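Long-range contacts in histone-lysine N-methyltransferase, H3 lysine-9 specific SUVH6 (Arabidopsis thaliana, PDB 6A5K), which catalyses H3K9 methylation using S-adenosylmethionine and, through its SRA domain, probably binds methylated DNA with a bias toward non-CG contexts: residues A[87-91]-A[109-113]; A[158-162]-A[212-216]. The protein carries 1 engineered substitution. All coordinates share one frame; numbering follows the deposited sequence.

Interaction 1: A[87-91]-A[109-113]; sequences LGIHK and TSIVA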
loop_
_atom_site.group_PDB
_atom_site.type_symbol
_atom_site.label_atom_id
_atom_site.label_comp_id
_atom_site.label_asym_id
_atom_site.label_seq_id
_atom_site.Cartn_x
_atom_site.Cartn_y
_atom_site.Cartn_z
ATOM N N LEU A 87 2.175 -11.387 -12.837
ATOM C CA LEU A 87 2.489 -10.251 -13.707
ATOM C C LEU A 87 3.448 -10.595 -14.846
ATOM O O LEU A 87 3.658 -9.784 -15.753
ATOM C CB LEU A 87 3.087 -9.111 -12.879
ATOM C CG LEU A 87 2.212 -8.497 -11.788
ATOM C CD1 LEU A 87 2.948 -7.337 -11.092
ATOM C CD2 LEU A 87 0.894 -8.035 -12.380
ATOM N N GLY A 88 4.026 -11.791 -14.802
ATOM C CA GLY A 88 4.999 -12.199 -15.800
ATOM C C GLY A 88 6.352 -11.525 -15.634
ATOM O O GLY A 88 7.133 -11.438 -16.582
ATOM N N ILE A 89 6.629 -11.036 -14.430
ATOM C CA ILE A 89 7.920 -10.418 -14.119
ATOM C C ILE A 89 9.004 -11.484 -13.975
ATOM O O ILE A 89 10.144 -11.312 -14.416
ATOM C CB ILE A 89 7.859 -9.603 -12.806
ATOM C CG1 ILE A 89 6.918 -8.408 -12.949
ATOM C CG2 ILE A 89 9.249 -9.129 -12.390
ATOM C CD1 ILE A 89 6.703 -7.667 -11.650
ATOM N N HIS A 90 8.624 -12.573 -13.321
ATOM C CA HIS A 90 9.527 -13.662 -12.975
ATOM C C HIS A 90 8.658 -14.903 -12.869
ATOM O O HIS A 90 7.769 -14.964 -12.023
ATOM C CB HIS A 90 10.260 -13.367 -11.660
ATOM C CG HIS A 90 11.314 -14.370 -11.303
ATOM N ND1 HIS A 90 12.582 -14.341 -11.848
ATOM C CD2 HIS A 90 11.305 -15.404 -10.429
ATOM C CE1 HIS A 90 13.303 -15.321 -11.332
ATOM N NE2 HIS A 90 12.551 -15.987 -10.474
ATOM N N LYS A 91 8.889 -15.873 -13.746
ATOM C CA LYS A 91 7.967 -17.000 -13.880
ATOM C C LYS A 91 8.158 -18.127 -12.852
ATOM O O LYS A 91 7.168 -18.625 -12.320
ATOM C CB LYS A 91 8.047 -17.573 -15.298
ATOM C CG LYS A 91 7.589 -16.598 -16.377
ATOM C CD LYS A 91 6.075 -16.479 -16.398
ATOM C CE LYS A 91 5.607 -15.391 -17.357
ATOM N NZ LYS A 91 6.223 -15.539 -18.706
ATOM N N THR A 109 16.325 -13.467 -17.995
ATOM C CA THR A 109 15.381 -12.367 -18.079
ATOM C C THR A 109 15.249 -11.699 -16.719
ATOM O O THR A 109 15.063 -10.482 -16.627
ATOM C CB THR A 109 14.004 -12.839 -18.538
ATOM O OG1 THR A 109 13.587 -13.931 -17.708
ATOM C CG2 THR A 109 14.054 -13.292 -20.003
ATOM N N SER A 110 15.331 -12.495 -15.657
ATOM C CA SER A 110 15.141 -11.912 -14.328
ATOM C C SER A 110 15.743 -12.774 -13.238
ATOM O O SER A 110 15.834 -13.982 -13.389
ATOM C CB SER A 110 13.652 -11.691 -14.047
ATOM O OG SER A 110 12.962 -12.926 -14.048
ATOM N N ILE A 111 16.174 -12.150 -12.146
ATOM C CA ILE A 111 16.644 -12.902 -10.994
ATOM C C ILE A 111 16.021 -12.375 -9.709
ATOM O O ILE A 111 15.746 -11.180 -9.582
ATOM C CB ILE A 111 18.191 -12.863 -10.851
ATOM C CG1 ILE A 111 18.688 -11.430 -10.638
ATOM C CG2 ILE A 111 18.859 -13.504 -12.065
ATOM C CD1 ILE A 111 20.212 -11.321 -10.476
ATOM N N VAL A 112 15.793 -13.276 -8.760
ATOM C CA VAL A 112 15.394 -12.862 -7.423
ATOM C C VAL A 112 16.607 -12.982 -6.512
ATOM O O VAL A 112 17.124 -14.077 -6.304
ATOM C CB VAL A 112 14.233 -13.703 -6.870
ATOM C CG1 VAL A 112 13.846 -13.208 -5.471
ATOM C CG2 VAL A 112 13.044 -13.641 -7.803
ATOM N N ALA A 113 17.062 -11.851 -5.980
ATOM C CA ALA A 113 18.328 -11.806 -5.257
ATOM C C ALA A 113 18.139 -11.508 -3.777
ATOM O O ALA A 113 17.338 -10.659 -3.403
ATOM C CB ALA A 113 19.246 -10.771 -5.881
#

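Interaction 2: A[158-162]-A[212-216]; sequences NLALA and VFKFQ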
loop_
_atom_site.group_PDB
_atom_site.type_symbol
_atom_site.label_atom_id
_atom_site.label_comp_id
_atom_site.label_asym_id
_atom_site.label_seq_id
_atom_site.Cartn_x
_atom_site.Cartn_y
_atom_site.Cartn_z
ATOM N N ASN A 158 22.042 -20.840 -14.552
ATOM C CA ASN A 158 23.407 -20.347 -14.426
ATOM C C ASN A 158 24.033 -20.075 -15.796
ATOM O O ASN A 158 24.699 -19.048 -15.998
ATOM C CB ASN A 158 24.262 -21.335 -13.634
ATOM C CG ASN A 158 23.871 -21.398 -12.164
ATOM O OD1 ASN A 158 23.213 -20.496 -11.642
ATOM N ND2 ASN A 158 24.283 -22.465 -11.488
ATOM N N LEU A 159 23.803 -20.992 -16.734
ATOM C CA LEU A 159 24.317 -20.847 -18.094
ATOM C C LEU A 159 23.684 -19.651 -18.795
ATOM O O LEU A 159 24.350 -18.936 -19.538
ATOM C CB LEU A 159 24.068 -22.125 -18.910
ATOM C CG LEU A 159 24.554 -22.118 -20.363
ATOM C CD1 LEU A 159 26.061 -21.902 -20.426
ATOM C CD2 LEU A 159 24.177 -23.407 -21.069
ATOM N N ALA A 160 22.393 -19.430 -18.555
ATOM C CA ALA A 160 21.699 -18.303 -19.168
ATOM C C ALA A 160 22.265 -16.980 -18.660
ATOM O O ALA A 160 22.471 -16.037 -19.431
ATOM C CB ALA A 160 20.208 -18.379 -18.891
ATOM N N LEU A 161 22.500 -16.917 -17.353
ATOM C CA LEU A 161 23.048 -15.712 -16.742
ATOM C C LEU A 161 24.458 -15.463 -17.275
ATOM O O LEU A 161 24.838 -14.320 -17.538
ATOM C CB LEU A 161 23.045 -15.841 -15.216
ATOM C CG LEU A 161 23.067 -14.591 -14.333
ATOM C CD1 LEU A 161 22.067 -13.530 -14.795
ATOM C CD2 LEU A 161 22.808 -14.985 -12.878
ATOM N N ALA A 162 25.223 -16.540 -17.450
ATOM C CA ALA A 162 26.556 -16.434 -18.037
ATOM C C ALA A 162 26.488 -15.908 -19.473
ATOM O O ALA A 162 27.308 -15.089 -19.885
ATOM C CB ALA A 162 27.261 -17.778 -17.994
ATOM N N VAL A 212 30.180 -23.295 -6.088
ATOM C CA VAL A 212 29.089 -22.429 -6.544
ATOM C C VAL A 212 29.528 -21.357 -7.550
ATOM O O VAL A 212 30.686 -20.942 -7.579
ATOM C CB VAL A 212 28.397 -21.704 -5.362
ATOM C CG1 VAL A 212 27.791 -22.706 -4.387
ATOM C CG2 VAL A 212 29.373 -20.769 -4.656
ATOM N N PHE A 213 28.579 -20.903 -8.360
ATOM C CA PHE A 213 28.816 -19.805 -9.289
ATOM C C PHE A 213 28.368 -18.475 -8.700
ATOM O O PHE A 213 27.325 -18.393 -8.050
ATOM C CB PHE A 213 28.094 -20.048 -10.619
ATOM C CG PHE A 213 28.633 -21.211 -11.392
ATOM C CD1 PHE A 213 28.065 -22.469 -11.269
ATOM C CD2 PHE A 213 29.719 -21.050 -12.235
ATOM C CE1 PHE A 213 28.569 -23.543 -11.983
ATOM C CE2 PHE A 213 30.229 -22.122 -12.950
ATOM C CZ PHE A 213 29.654 -23.368 -12.823
ATOM N N LYS A 214 29.162 -17.437 -8.938
ATOM C CA LYS A 214 28.805 -16.089 -8.525
ATOM C C LYS A 214 28.905 -15.148 -9.722
ATOM O O LYS A 214 29.762 -15.322 -10.584
ATOM C CB LYS A 214 29.703 -15.613 -7.384
ATOM C CG LYS A 214 29.581 -16.457 -6.123
ATOM C CD LYS A 214 29.521 -15.593 -4.879
ATOM C CE LYS A 214 29.259 -16.433 -3.640
ATOM N NZ LYS A 214 29.011 -15.587 -2.437
ATOM N N PHE A 215 28.023 -14.155 -9.762
ATOM C CA PHE A 215 27.893 -13.252 -10.901
ATOM C C PHE A 215 27.943 -11.813 -10.408
ATOM O O PHE A 215 27.358 -11.493 -9.376
ATOM C CB PHE A 215 26.571 -13.501 -11.653
ATOM C CG PHE A 215 26.399 -14.914 -12.145
ATOM C CD1 PHE A 215 25.949 -15.914 -11.290
ATOM C CD2 PHE A 215 26.666 -15.239 -13.469
ATOM C CE1 PHE A 215 25.783 -17.213 -11.741
ATOM C CE2 PHE A 215 26.501 -16.535 -13.932
ATOM C CZ PHE A 215 26.063 -17.526 -13.065
ATOM N N GLN A 216 28.632 -10.940 -11.132
ATOM C CA GLN A 216 28.576 -9.521 -10.806
ATOM C C GLN A 216 27.701 -8.791 -11.813
ATOM O O GLN A 216 27.920 -8.890 -13.013
ATOM C CB GLN A 216 29.976 -8.897 -10.772
ATOM C CG GLN A 216 29.957 -7.386 -10.618
ATOM C CD GLN A 216 31.340 -6.804 -10.455
ATOM O OE1 GLN A 216 32.019 -7.069 -9.467
ATOM N NE2 GLN A 216 31.766 -6.006 -11.423
#

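Interaction 1: A[87-91]-A[109-113]
In the SRA domain, the turn that follows helix 81-87 is pinned to strand 105-113 where His-90 meets Ser-110 and Val-112. The imidazole is held in two ways. At its edge, His-90 ND1 lies 2.6 Å from Ser-110 OG, a short hydrogen bond with an angle of 156° in which either group may be the donor. Over one face, Val-112 CG2 sits 3.7 Å from the centroid of the His-90 ring and only 16° off its normal, a CH-pi contact displaced toward the CD2-NE2 rim. With CG turned opposite the backbone N (chi1 -174°), the His-90 ring is carried out to the strand. Its far nitrogen, NE2, bonds to the carbonyl of Ala-95, so polar partners at both nitrogens and a methyl on one face fix the ring's rotation.

The chain reaches this position through a Schellman motif: Gly-88, with positive phi, is the C-prime residue that ends the helix, a conformation glycine adopts without strain. Ile-89 then presents its carbonyl to the strand, where Ser-110 OG lies 3.3 Å from Ile-89 O, at best a weak bond; Arg-172 also donates to that oxygen.

Strand 105-113 is itself irregular here: Thr-109 and Ser-110 together pair with the single residue Asp-98 of strand 97-102, a classic beta bulge. Serine suits its place because a small hydroxyl can reach the imidazole edge from a buried strand, while the branched Val-112 turns one methyl to the ring and also packs against Arg-81 and Leu-84 of the helix.

Interaction 2: A[158-162]-A[212-216]
Phe-215, on strand 211-219, lies against helix 156-167 with one ring face under Leu-161. Leu-161 CD2 stands 3.6 Å from the centroid of the Phe-215 ring, 12° off the normal, a well-centred CH-pi contact. The leucine reaches it with CG roughly opposite its backbone N (chi1 -157°), which also brings CB and CG over the CD2-CE2 side of the ring. The outer end of the phenyl group reaches the helix backbone: Phe-215 CZ is 3.6 Å from Asn-158 O, and Phe-215 CE2 is 3.7 Å from Ala-162 N. Ala-162 N already donates to Asn-158 O in a helical hydrogen bond of 2.9 Å, so the aromatic carbons cover a satisfied backbone pair. Ala-162, with just a methyl, allows this close approach and touches the ring more loosely, its CB 4.3 Å from Phe-215 CE2.

Toward Phe-213 the packing thins. Asn-158 ND2 approaches Phe-213 CD1 at 3.8 Å, the amide and ring planes steeply tilted to each other. The amide's polar needs are met elsewhere, OD1 by the backbone N of Gln-132 and ND2, weakly, by the carbonyl of Lys-153. The outer sides are looser: Leu-159 is exposed and points away from the strand, while Lys-214, between the inward-facing Phe-213 and Phe-215, points away from the helix, as strand alternation requires.

The axes of 158-162 and 212-216 run 30° apart and approach to 10.0 Å, one helix packed on the curved SRA sheet. With hydrophobic and CH-pi contacts across the interface and polar bonds directed to neighbouring loops, its cohesion probably comes mainly from burial and ring packing.

Overall arrangement
Both contacts belong to the SRA domain, their centres about 16 Å apart. Along the chain the first pairing is complete before the second begins, yet the two meet in space: Ile-111 CG2 of interaction 1 packs 4.2 Å from Leu-161 CD1 of interaction 2. Both reach one curved mixed sheet, to which strands 105-113 and 211-219 belong. Interaction 1 joins a helix-ending turn to it; interaction 2 packs helix 156-167 on it. The S-adenosylmethionine pocket is formed by residues between 363 and 526, so neither contact supplies a residue to that cofactor pocket.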